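Local coordinates for protein NADH oxidase (Thermus thermophilus, PDB 6RVB) that reduces coenzyme A disulfide at the expense of NADH, using a bound FAD, and works as a dimer, at residues Leu195-Val205 against Phe329-Ala337; Ile358-Tyr367 against Tyr424-Pro434. All blocks are in the same frame, centred on the assembly; numbering follows the deposited sequence.

Interaction 1: Leu195-Val205 against Phe329-Ala337; sequences LLKEELERHGV and FKAFDLAVA
The type II' turn Ala331-Leu334, at the tip of the first hairpin of the dimerisation-domain sheet, rests on helix 190-202 of the NAD-binding Rossmann domain. Phe332 and His203 carry the aromatic part. Their rings form an offset stack, with centroids 4.8 Å apart and planes at 17°. The side chains run past each other in opposite directions, so each CB lies over the other ring. His203 ND1 gives a hydrogen bond in the plane of its ring to Glu199 O (3.2 Å), which fixes the rotation of the imidazole. Leu200 CD2 meets the Phe332 ring at its edge, 3.5 Å from CE2. The Glu199 chain bends at chi2 (-101°) and brings its carboxylate to the turn. There Asp333 N donates to Glu199 OE1 from above the carboxylate plane (3.0 Å, 163°). With an alanine for Glu199, Asp333 N is likely to lose this acceptor and a gap to open beside Leu334, whose CG lies 3.8 Å from Glu199 CG. Arg394 touches the side chains of both Glu199 and Leu334. Beyond them, Leu196 spans both strands of the hairpin. Its CD2 lies 3.9 Å from Ala331 CB and 4.3 Å from Val336 CG2, while its CD1 meets the Phe329 ring edge at CZ.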
loop_
_atom_site.group_PDB
_atom_site.type_symbol
_atom_site.label_atom_id
_atom_site.label_comp_id
_atom_site.label_asym_id
_atom_site.label_seq_id
_atom_site.Cartn_x
_atom_site.Cartn_y
_atom_site.Cartn_z
ATOM N N LEU A 195 6.901 -10.754 -16.944
ATOM C CA LEU A 195 7.462 -10.930 -15.625
ATOM C C LEU A 195 6.875 -12.239 -15.068
ATOM O O LEU A 195 7.517 -12.946 -14.257
ATOM C CB LEU A 195 7.110 -9.753 -14.705
ATOM C CG LEU A 195 7.859 -8.431 -14.850
ATOM C CD1 LEU A 195 7.330 -7.405 -13.939
ATOM C CD2 LEU A 195 9.252 -8.563 -14.435
ATOM N N LEU A 196 5.658 -12.570 -15.517
ATOM C CA LEU A 196 4.978 -13.706 -15.018
ATOM C C LEU A 196 5.501 -14.959 -15.640
ATOM O O LEU A 196 5.666 -15.910 -14.928
ATOM C CB LEU A 196 3.518 -13.554 -15.287
ATOM C CG LEU A 196 2.823 -12.939 -14.108
ATOM C CD1 LEU A 196 1.552 -12.379 -14.588
ATOM C CD2 LEU A 196 2.635 -13.858 -12.987
ATOM N N LYS A 197 5.729 -14.978 -16.961
ATOM C CA LYS A 197 6.361 -16.134 -17.645
ATOM C C LYS A 197 7.719 -16.428 -17.037
ATOM O O LYS A 197 8.024 -17.559 -16.822
ATOM C CB LYS A 197 6.538 -15.914 -19.146
ATOM C CG LYS A 197 6.996 -17.121 -19.964
ATOM C CD LYS A 197 6.748 -16.764 -21.442
ATOM C CE LYS A 197 6.993 -17.845 -22.476
ATOM N NZ LYS A 197 8.436 -18.038 -22.701
ATOM N N GLU A 198 8.507 -15.405 -16.729
ATOM C CA GLU A 198 9.800 -15.632 -16.176
ATOM C C GLU A 198 9.633 -16.278 -14.812
ATOM O O GLU A 198 10.256 -17.233 -14.551
ATOM C CB GLU A 198 10.612 -14.363 -16.166
ATOM C CG GLU A 198 12.045 -14.560 -16.000
ATOM C CD GLU A 198 12.832 -13.264 -16.039
ATOM O OE1 GLU A 198 12.214 -12.187 -16.270
ATOM O OE2 GLU A 198 14.078 -13.331 -15.836
ATOM N N GLU A 199 8.748 -15.809 -13.949
ATOM C CA GLU A 199 8.616 -16.456 -12.679
ATOM C C GLU A 199 8.080 -17.836 -12.781
ATOM O O GLU A 199 8.469 -18.683 -11.994
ATOM C CB GLU A 199 7.794 -15.684 -11.692
ATOM C CG GLU A 199 8.703 -15.017 -10.703
ATOM C CD GLU A 199 8.779 -15.761 -9.393
ATOM O OE1 GLU A 199 7.715 -16.314 -9.054
ATOM O OE2 GLU A 199 9.879 -15.780 -8.737
ATOM N N LEU A 200 7.186 -18.107 -13.711
ATOM C CA LEU A 200 6.620 -19.428 -13.735
ATOM C C LEU A 200 7.709 -20.378 -14.131
ATOM O O LEU A 200 7.772 -21.489 -13.613
ATOM C CB LEU A 200 5.469 -19.499 -14.692
ATOM C CG LEU A 200 4.179 -18.794 -14.354
ATOM C CD1 LEU A 200 3.286 -18.599 -15.541
ATOM C CD2 LEU A 200 3.584 -19.677 -13.453
ATOM N N GLU A 201 8.558 -19.943 -15.057
ATOM C CA GLU A 201 9.602 -20.804 -15.554
ATOM C C GLU A 201 10.685 -21.070 -14.525
ATOM O O GLU A 201 11.074 -22.220 -14.276
ATOM C CB GLU A 201 10.181 -20.264 -16.809
ATOM C CG GLU A 201 9.255 -20.508 -17.922
ATOM C CD GLU A 201 9.639 -19.810 -19.165
ATOM O OE1 GLU A 201 10.584 -18.976 -19.193
ATOM O OE2 GLU A 201 8.935 -20.099 -20.113
ATOM N N ARG A 202 11.158 -20.013 -13.888
ATOM C CA ARG A 202 11.993 -20.110 -12.690
ATOM C C ARG A 202 11.470 -21.154 -11.682
ATOM O O ARG A 202 12.195 -21.632 -10.923
ATOM C CB ARG A 202 12.112 -18.711 -12.069
ATOM C CG ARG A 202 12.997 -18.604 -10.877
ATOM C CD ARG A 202 12.981 -17.226 -10.280
ATOM N NE ARG A 202 13.112 -16.160 -11.281
ATOM C CZ ARG A 202 14.261 -15.516 -11.576
ATOM N NH1 ARG A 202 15.410 -15.864 -10.966
ATOM N NH2 ARG A 202 14.276 -14.513 -12.477
ATOM N N HIS A 203 10.202 -21.523 -11.668
ATOM C CA HIS A 203 9.712 -22.487 -10.695
ATOM C C HIS A 203 9.239 -23.740 -11.327
ATOM O O HIS A 203 8.499 -24.529 -10.730
ATOM C CB HIS A 203 8.602 -21.937 -9.845
ATOM C CG HIS A 203 9.094 -21.000 -8.826
ATOM N ND1 HIS A 203 9.314 -19.665 -9.067
ATOM C CD2 HIS A 203 9.507 -21.214 -7.572
ATOM C CE1 HIS A 203 9.795 -19.072 -7.993
ATOM N NE2 HIS A 203 9.906 -19.995 -7.066
ATOM N N GLY A 204 9.677 -23.938 -12.542
ATOM C CA GLY A 204 9.535 -25.234 -13.128
ATOM C C GLY A 204 8.251 -25.533 -13.818
ATOM O O GLY A 204 7.932 -26.690 -14.000
ATOM N N VAL A 205 7.525 -24.499 -14.226
ATOM C CA VAL A 205 6.266 -24.673 -14.941
ATOM C C VAL A 205 6.651 -24.449 -16.391
ATOM O O VAL A 205 7.469 -23.585 -16.700
ATOM C CB VAL A 205 5.270 -23.631 -14.498
ATOM C CG1 VAL A 205 4.172 -23.544 -15.457
ATOM C CG2 VAL A 205 4.790 -23.893 -13.117
ATOM N N PHE A 329 -3.370 -10.570 -7.271
ATOM C CA PHE A 329 -3.221 -11.979 -7.040
ATOM C C PHE A 329 -1.785 -12.345 -6.746
ATOM O O PHE A 329 -0.911 -11.565 -6.918
ATOM C CB PHE A 329 -3.818 -12.823 -8.155
ATOM C CG PHE A 329 -3.030 -12.820 -9.435
ATOM C CD1 PHE A 329 -3.245 -11.886 -10.371
ATOM C CD2 PHE A 329 -2.098 -13.740 -9.704
ATOM C CE1 PHE A 329 -2.515 -11.847 -11.504
ATOM C CE2 PHE A 329 -1.397 -13.705 -10.850
ATOM C CZ PHE A 329 -1.600 -12.770 -11.730
ATOM N N LYS A 330 -1.558 -13.534 -6.225
ATOM C CA LYS A 330 -0.211 -14.003 -5.947
ATOM C C LYS A 330 0.121 -15.179 -6.861
ATOM O O LYS A 330 -0.653 -16.150 -6.997
ATOM C CB LYS A 330 -0.095 -14.432 -4.483
ATOM C CG LYS A 330 1.238 -15.006 -4.075
ATOM C CD LYS A 330 1.016 -16.030 -2.928
ATOM C CE LYS A 330 2.339 -16.581 -2.410
ATOM N NZ LYS A 330 2.954 -17.672 -3.205
ATOM N N ALA A 331 1.278 -15.097 -7.488
ATOM C CA ALA A 331 1.738 -16.199 -8.324
ATOM C C ALA A 331 3.189 -16.485 -7.955
ATOM O O ALA A 331 4.054 -15.639 -8.252
ATOM C CB ALA A 331 1.596 -15.842 -9.762
ATOM N N PHE A 332 3.447 -17.589 -7.241
ATOM C CA PHE A 332 4.755 -17.805 -6.654
ATOM C C PHE A 332 5.291 -16.594 -5.868
ATOM O O PHE A 332 4.713 -16.180 -4.847
ATOM C CB PHE A 332 5.747 -18.280 -7.698
ATOM C CG PHE A 332 5.324 -19.551 -8.388
ATOM C CD1 PHE A 332 5.626 -20.753 -7.865
ATOM C CD2 PHE A 332 4.550 -19.514 -9.546
ATOM C CE1 PHE A 332 5.159 -21.880 -8.434
ATOM C CE2 PHE A 332 4.089 -20.651 -10.155
ATOM C CZ PHE A 332 4.378 -21.826 -9.612
ATOM N N ASP A 333 6.383 -16.015 -6.330
ATOM C CA ASP A 333 7.021 -14.963 -5.568
ATOM C C ASP A 333 6.654 -13.586 -6.110
ATOM O O ASP A 333 7.327 -12.586 -5.794
ATOM C CB ASP A 333 8.559 -15.121 -5.566
ATOM C CG ASP A 333 9.052 -16.479 -4.927
ATOM O OD1 ASP A 333 8.455 -17.006 -3.914
ATOM O OD2 ASP A 333 10.065 -17.039 -5.475
ATOM N N LEU A 334 5.600 -13.490 -6.927
ATOM C CA LEU A 334 5.158 -12.196 -7.399
ATOM C C LEU A 334 3.807 -11.926 -6.865
ATOM O O LEU A 334 2.975 -12.831 -6.861
ATOM C CB LEU A 334 5.104 -12.207 -8.902
ATOM C CG LEU A 334 6.430 -12.162 -9.609
ATOM C CD1 LEU A 334 6.170 -11.990 -11.014
ATOM C CD2 LEU A 334 7.232 -11.010 -9.037
ATOM N N ALA A 335 3.586 -10.693 -6.395
ATOM C CA ALA A 335 2.221 -10.134 -6.155
ATOM C C ALA A 335 1.871 -9.204 -7.320
ATOM O O ALA A 335 2.629 -8.247 -7.563
ATOM C CB ALA A 335 2.208 -9.364 -4.870
ATOM N N VAL A 336 0.827 -9.505 -8.091
ATOM C CA VAL A 336 0.550 -8.728 -9.313
ATOM C C VAL A 336 -0.750 -7.939 -9.189
ATOM O O VAL A 336 -1.834 -8.564 -9.053
ATOM C CB VAL A 336 0.423 -9.631 -10.533
ATOM C CG1 VAL A 336 -0.002 -8.859 -11.727
ATOM C CG2 VAL A 336 1.733 -10.271 -10.839
ATOM N N ALA A 337 -0.683 -6.610 -9.237
ATOM C CA ALA A 337 -1.915 -5.900 -9.094
ATOM C C ALA A 337 -2.234 -4.940 -10.237
ATOM O O ALA A 337 -1.388 -4.203 -10.679
ATOM C CB ALA A 337 -1.981 -5.243 -7.814
#

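Interaction 2: Ile358-Tyr367 against Tyr424-Pro434; sequences IQSRDGAHYY and YAPPFSPVWDP. With FAD (flavin-adenine dinucleotide), chain H.
Tyr366 and Tyr367 pack against Pro426 and Pro427 in the dimerisation domain, where the chain leaving edge strand 353-361 meets the loop before helix 434-438. Pro427 comes over one face of the Tyr367 ring. Pro427 CA sits 3.6 Å from the ring centroid and 9° off its normal, a CH-pi contact, and Pro427 CB is near Tyr367 CZ. Tyr367 holds CG anti to its own N (chi1 -163°), which carries the ring to the proline. Tyr48 of the second subunit meets the same ring edge-to-face. Tyr366 crosses Pro426 obliquely, with CE1 3.8 Å from Pro426 CB. Ala364 CB lies over the centre of the Tyr366 ring and also touches Pro426 CB. Ala364 N donates to Pro426 O, in the carbonyl plane and on a lone pair (2.9 Å, 164°). The backbone angles of Gly363 call for glycine, since a CB would jam against Asp362 O, and it would probably also run into Pro426 O and Pro427 O. Asp362 turns its carboxylate to Arg400 in a salt bridge, and Arg400 also bonds weakly to Phe428 O. Back on the strand, Pro434 CG packs on Ser360 CB (3.7 Å). Pro430 CD lies beside Arg361 O. The loop also meets the flavin held mainly by the second subunit. FAD N3 makes a weak, nearly straight hydrogen bond to Tyr424 O (3.3 Å), and Pro426 CD lies 3.4 Å from FAD O4.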
loop_
_atom_site.group_PDB
_atom_site.type_symbol
_atom_site.label_atom_id
_atom_site.label_comp_id
_atom_site.label_asym_id
_atom_site.label_seq_id
_atom_site.Cartn_x
_atom_site.Cartn_y
_atom_site.Cartn_z
ATOM N N ILE A 358 8.073 1.248 -15.138
ATOM C CA ILE A 358 9.351 1.473 -14.540
ATOM C C ILE A 358 9.615 0.356 -13.585
ATOM O O ILE A 358 8.672 -0.282 -13.215
ATOM C CB ILE A 358 9.571 2.841 -13.896
ATOM C CG1 ILE A 358 8.689 3.028 -12.713
ATOM C CG2 ILE A 358 9.316 3.832 -14.832
ATOM C CD1 ILE A 358 9.213 2.460 -11.519
ATOM N N GLN A 359 10.909 0.076 -13.307
ATOM C CA GLN A 359 11.247 -0.919 -12.329
ATOM C C GLN A 359 12.118 -0.261 -11.286
ATOM O O GLN A 359 13.108 0.356 -11.678
ATOM C CB GLN A 359 11.992 -2.050 -12.944
ATOM C CG GLN A 359 12.996 -2.576 -12.000
ATOM C CD GLN A 359 13.623 -3.864 -12.414
ATOM O OE1 GLN A 359 13.514 -4.332 -13.550
ATOM N NE2 GLN A 359 14.285 -4.461 -11.472
ATOM N N SER A 360 11.703 -0.369 -10.002
ATOM C CA SER A 360 12.299 0.306 -8.888
ATOM C C SER A 360 12.443 -0.747 -7.801
ATOM O O SER A 360 12.346 -1.927 -8.076
ATOM C CB SER A 360 11.448 1.413 -8.384
ATOM O OG SER A 360 12.227 2.227 -7.516
ATOM N N ARG A 361 12.748 -0.331 -6.581
ATOM C CA ARG A 361 12.929 -1.266 -5.513
ATOM C C ARG A 361 11.757 -1.094 -4.517
ATOM O O ARG A 361 10.932 -0.214 -4.664
ATOM C CB ARG A 361 14.289 -1.086 -4.849
ATOM C CG ARG A 361 15.359 -0.229 -5.592
ATOM C CD ARG A 361 16.897 -0.511 -5.185
ATOM N NE ARG A 361 17.413 -1.850 -5.625
ATOM C CZ ARG A 361 17.288 -3.038 -4.971
ATOM N NH1 ARG A 361 16.684 -3.147 -3.799
ATOM N NH2 ARG A 361 17.770 -4.166 -5.491
ATOM N N ASP A 362 11.685 -1.959 -3.520
ATOM C CA ASP A 362 10.659 -1.946 -2.531
ATOM C C ASP A 362 11.255 -1.542 -1.220
ATOM O O ASP A 362 11.014 -2.160 -0.234
ATOM C CB ASP A 362 10.121 -3.347 -2.342
ATOM C CG ASP A 362 8.658 -3.326 -1.786
ATOM O OD1 ASP A 362 8.276 -2.346 -1.022
ATOM O OD2 ASP A 362 7.884 -4.295 -2.102
ATOM N N GLY A 363 12.067 -0.524 -1.191
ATOM C CA GLY A 363 12.871 -0.287 -0.003
ATOM C C GLY A 363 14.178 0.223 -0.544
ATOM O O GLY A 363 14.476 -0.019 -1.709
ATOM N N ALA A 364 14.902 0.950 0.282
ATOM C CA ALA A 364 16.071 1.673 -0.113
ATOM C C ALA A 364 17.064 0.750 -0.803
ATOM O O ALA A 364 17.094 -0.423 -0.475
ATOM C CB ALA A 364 16.689 2.264 1.118
ATOM N N HIS A 365 17.862 1.270 -1.757
ATOM C CA HIS A 365 18.972 0.450 -2.328
ATOM C C HIS A 365 19.824 -0.252 -1.239
ATOM O O HIS A 365 19.980 -1.459 -1.243
ATOM C CB HIS A 365 19.904 1.218 -3.335
ATOM C CG HIS A 365 20.776 2.312 -2.734
ATOM N ND1 HIS A 365 20.265 3.524 -2.282
ATOM C CD2 HIS A 365 22.115 2.397 -2.574
ATOM C CE1 HIS A 365 21.248 4.287 -1.830
ATOM N NE2 HIS A 365 22.380 3.623 -1.983
ATOM N N TYR A 366 20.365 0.513 -0.288
ATOM C CA TYR A 366 21.168 -0.070 0.748
ATOM C C TYR A 366 20.431 -1.003 1.739
ATOM O O TYR A 366 21.104 -1.632 2.545
ATOM C CB TYR A 366 21.804 1.046 1.530
ATOM C CG TYR A 366 20.856 1.994 2.195
ATOM C CD1 TYR A 366 20.209 1.668 3.398
ATOM C CD2 TYR A 366 20.660 3.232 1.652
ATOM C CE1 TYR A 366 19.347 2.616 4.022
ATOM C CE2 TYR A 366 19.831 4.153 2.249
ATOM C CZ TYR A 366 19.152 3.874 3.429
ATOM O OH TYR A 366 18.303 4.881 3.990
ATOM N N TYR A 367 19.083 -1.093 1.742
ATOM C CA TYR A 367 18.398 -1.921 2.780
ATOM C C TYR A 367 18.398 -3.382 2.500
ATOM O O TYR A 367 18.143 -3.801 1.421
ATOM C CB TYR A 367 16.997 -1.517 3.010
ATOM C CG TYR A 367 16.402 -2.030 4.302
ATOM C CD1 TYR A 367 16.629 -1.385 5.541
ATOM C CD2 TYR A 367 15.562 -3.105 4.270
ATOM C CE1 TYR A 367 16.048 -1.850 6.663
ATOM C CE2 TYR A 367 14.940 -3.536 5.375
ATOM C CZ TYR A 367 15.172 -2.953 6.567
ATOM O OH TYR A 367 14.523 -3.531 7.639
ATOM N N TYR A 424 7.680 7.325 3.247
ATOM C CA TYR A 424 9.071 6.910 3.015
ATOM C C TYR A 424 9.780 6.461 4.251
ATOM O O TYR A 424 9.763 7.152 5.255
ATOM C CB TYR A 424 9.869 8.109 2.549
ATOM C CG TYR A 424 11.289 7.802 2.589
ATOM C CD1 TYR A 424 11.779 6.682 1.921
ATOM C CD2 TYR A 424 12.146 8.528 3.347
ATOM C CE1 TYR A 424 13.121 6.284 2.021
ATOM C CE2 TYR A 424 13.501 8.153 3.443
ATOM C CZ TYR A 424 13.990 7.033 2.785
ATOM O OH TYR A 424 15.335 6.652 2.872
ATOM N N ALA A 425 10.437 5.325 4.168
ATOM C CA ALA A 425 11.450 4.918 5.150
ATOM C C ALA A 425 12.211 3.695 4.593
ATOM O O ALA A 425 11.654 2.915 3.862
ATOM C CB ALA A 425 10.808 4.611 6.505
ATOM N N PRO A 426 13.476 3.518 4.933
ATOM C CA PRO A 426 14.299 2.616 4.118
ATOM C C PRO A 426 13.801 1.188 3.997
ATOM O O PRO A 426 13.948 0.603 2.957
ATOM C CB PRO A 426 15.632 2.654 4.778
ATOM C CG PRO A 426 15.656 4.024 5.408
ATOM C CD PRO A 426 14.251 4.244 5.911
ATOM N N PRO A 427 13.174 0.629 5.045
ATOM C CA PRO A 427 12.679 -0.741 4.898
ATOM C C PRO A 427 11.538 -0.878 3.878
ATOM O O PRO A 427 11.310 -2.027 3.436
ATOM C CB PRO A 427 12.107 -1.025 6.255
ATOM C CG PRO A 427 12.829 -0.143 7.165
ATOM C CD PRO A 427 13.056 1.113 6.443
ATOM N N PHE A 428 10.850 0.219 3.501
ATOM C CA PHE A 428 9.503 0.114 2.894
ATOM C C PHE A 428 9.366 0.615 1.476
ATOM O O PHE A 428 8.681 0.019 0.654
ATOM C CB PHE A 428 8.444 0.777 3.771
ATOM C CG PHE A 428 8.368 0.215 5.088
ATOM C CD1 PHE A 428 8.156 -1.151 5.257
ATOM C CD2 PHE A 428 8.508 1.012 6.182
ATOM C CE1 PHE A 428 8.087 -1.731 6.561
ATOM C CE2 PHE A 428 8.427 0.449 7.499
ATOM C CZ PHE A 428 8.248 -0.898 7.693
ATOM N N SER A 429 9.986 1.740 1.200
ATOM C CA SER A 429 10.135 2.177 -0.168
ATOM C C SER A 429 11.431 3.015 -0.264
ATOM O O SER A 429 11.928 3.464 0.742
ATOM C CB SER A 429 8.866 2.906 -0.588
ATOM O OG SER A 429 8.961 4.349 -0.510
ATOM N N PRO A 430 12.011 3.192 -1.459
ATOM C CA PRO A 430 13.131 4.123 -1.709
ATOM C C PRO A 430 12.651 5.589 -1.451
ATOM O O PRO A 430 11.456 5.732 -1.305
ATOM C CB PRO A 430 13.395 3.975 -3.182
ATOM C CG PRO A 430 12.633 2.865 -3.609
ATOM C CD PRO A 430 11.497 2.620 -2.696
ATOM N N VAL A 431 13.504 6.625 -1.427
ATOM C CA VAL A 431 13.064 7.960 -1.013
ATOM C C VAL A 431 12.081 8.637 -2.065
ATOM O O VAL A 431 11.066 9.319 -1.769
ATOM C CB VAL A 431 14.315 8.810 -0.700
ATOM C CG1 VAL A 431 14.963 9.162 -1.973
ATOM C CG2 VAL A 431 13.961 10.049 0.030
ATOM N N TRP A 432 12.316 8.376 -3.326
ATOM C CA TRP A 432 11.202 8.518 -4.246
ATOM C C TRP A 432 10.315 7.265 -4.383
ATOM O O TRP A 432 10.821 6.236 -4.820
ATOM C CB TRP A 432 11.781 8.836 -5.605
ATOM C CG TRP A 432 12.314 10.257 -5.677
ATOM C CD1 TRP A 432 13.591 10.622 -5.671
ATOM C CD2 TRP A 432 11.545 11.450 -5.739
ATOM N NE1 TRP A 432 13.689 11.964 -5.755
ATOM C CE2 TRP A 432 12.424 12.490 -5.784
ATOM C CE3 TRP A 432 10.200 11.713 -5.797
ATOM C CZ2 TRP A 432 12.004 13.806 -5.840
ATOM C CZ3 TRP A 432 9.795 12.969 -5.828
ATOM C CH2 TRP A 432 10.684 14.019 -5.862
ATOM N N ASP A 433 9.029 7.317 -3.993
ATOM C CA ASP A 433 8.215 6.089 -4.078
ATOM C C ASP A 433 8.159 5.623 -5.514
ATOM O O ASP A 433 8.156 6.443 -6.382
ATOM C CB ASP A 433 6.786 6.336 -3.618
ATOM C CG ASP A 433 5.993 5.051 -3.518
ATOM O OD1 ASP A 433 5.373 4.662 -4.532
ATOM O OD2 ASP A 433 5.980 4.426 -2.418
ATOM N N PRO A 434 8.078 4.311 -5.777
ATOM C CA PRO A 434 7.945 3.946 -7.164
ATOM C C PRO A 434 6.728 4.546 -7.861
ATOM O O PRO A 434 6.877 4.824 -9.034
ATOM C CB PRO A 434 7.865 2.460 -7.121
ATOM C CG PRO A 434 8.611 2.129 -6.048
ATOM C CD PRO A 434 8.403 3.140 -4.990
HETATM P PA FAD H . 20.855 17.324 6.189
HETATM O O1A FAD H . 20.561 17.630 7.718
HETATM O O2A FAD H . 20.765 15.907 5.627
HETATM O O5B FAD H . 22.338 17.786 5.635
HETATM C C5B FAD H . 22.895 19.114 5.765
HETATM C C4B FAD H . 24.400 19.083 5.525
HETATM O O4B FAD H . 24.692 20.405 5.114
HETATM C C3B FAD H . 25.124 18.726 6.832
HETATM O O3B FAD H . 25.940 17.519 6.668
HETATM C C2B FAD H . 25.942 19.947 7.107
HETATM O O2B FAD H . 27.300 19.502 7.253
HETATM C C1B FAD H . 25.841 20.802 5.814
HETATM N N9A FAD H . 25.974 22.241 6.203
HETATM C C8A FAD H . 25.306 22.791 7.252
HETATM N N7A FAD H . 25.741 24.080 7.427
HETATM C C5A FAD H . 26.704 24.368 6.481
HETATM C C6A FAD H . 27.547 25.573 6.144
HETATM N N6A FAD H . 27.378 26.738 6.900
HETATM N N1A FAD H . 28.420 25.416 5.060
HETATM C C2A FAD H . 28.520 24.245 4.352
HETATM N N3A FAD H . 27.789 23.130 4.623
HETATM C C4A FAD H . 26.871 23.133 5.661
HETATM N N1 FAD H . 13.573 10.786 6.764
HETATM C C2 FAD H . 12.559 10.015 6.245
HETATM O O2 FAD H . 11.800 10.555 5.383
HETATM N N3 FAD H . 12.406 8.684 6.605
HETATM C C4 FAD H . 13.247 8.007 7.482
HETATM O O4 FAD H . 13.119 6.771 7.827
HETATM C C4X FAD H . 14.397 8.764 8.081
HETATM N N5 FAD H . 15.256 8.126 8.971
HETATM C C5X FAD H . 16.274 8.863 9.527
HETATM C C6 FAD H . 17.156 8.248 10.458
HETATM C C7 FAD H . 18.227 9.017 11.015
HETATM C C7M FAD H . 19.202 8.384 12.009
HETATM C C8 FAD H . 18.401 10.484 10.614
HETATM C C8M FAD H . 19.511 11.366 11.148
HETATM C C9 FAD H . 17.512 11.083 9.724
HETATM C C9A FAD H . 16.448 10.356 9.136
HETATM N N10 FAD H . 15.552 11.029 8.170
HETATM C C10 FAD H . 14.493 10.228 7.639
HETATM C "C1'" FAD H . 15.611 12.481 7.765
HETATM C "C2'" FAD H . 16.781 12.828 6.866
HETATM O "O2'" FAD H . 18.077 12.666 7.472
HETATM C "C3'" FAD H . 16.657 14.280 6.460
HETATM O "O3'" FAD H . 15.289 14.681 6.256
HETATM C "C4'" FAD H . 17.401 14.307 5.126
HETATM O "O4'" FAD H . 18.749 13.714 5.185
HETATM C "C5'" FAD H . 17.280 15.688 4.452
HETATM O "O5'" FAD H . 18.253 16.655 4.878
HETATM P P FAD H . 18.862 17.920 4.008
HETATM O O1P FAD H . 19.532 17.419 2.707
HETATM O O2P FAD H . 18.012 19.247 4.049
HETATM O O3P FAD H . 20.035 18.274 5.106
#

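Interactions 1 and 2 reach the same antiparallel sheet at opposite edges, as counted within this chain: interaction 1 on strands 327-331 and 334-340, interaction 2 on strand 353-361. Their centres are about 21 Å apart and their nearest atoms about 6 Å. Interaction 1 ties the sheet to the NAD-binding domain, and the Phe329 side chain comes within about 3 Å of a bound NAD. Both border the second subunit, interaction 2 through its FAD loop, where Tyr424 packs on Cys44 of that subunit, which binds CoA covalently. The Ile358 side chain is about 4 Å from a bound coenzyme A. Phe428 packs on Ala335 of the second subunit, so interaction 2 borders the segments of interaction 1 in the other chain.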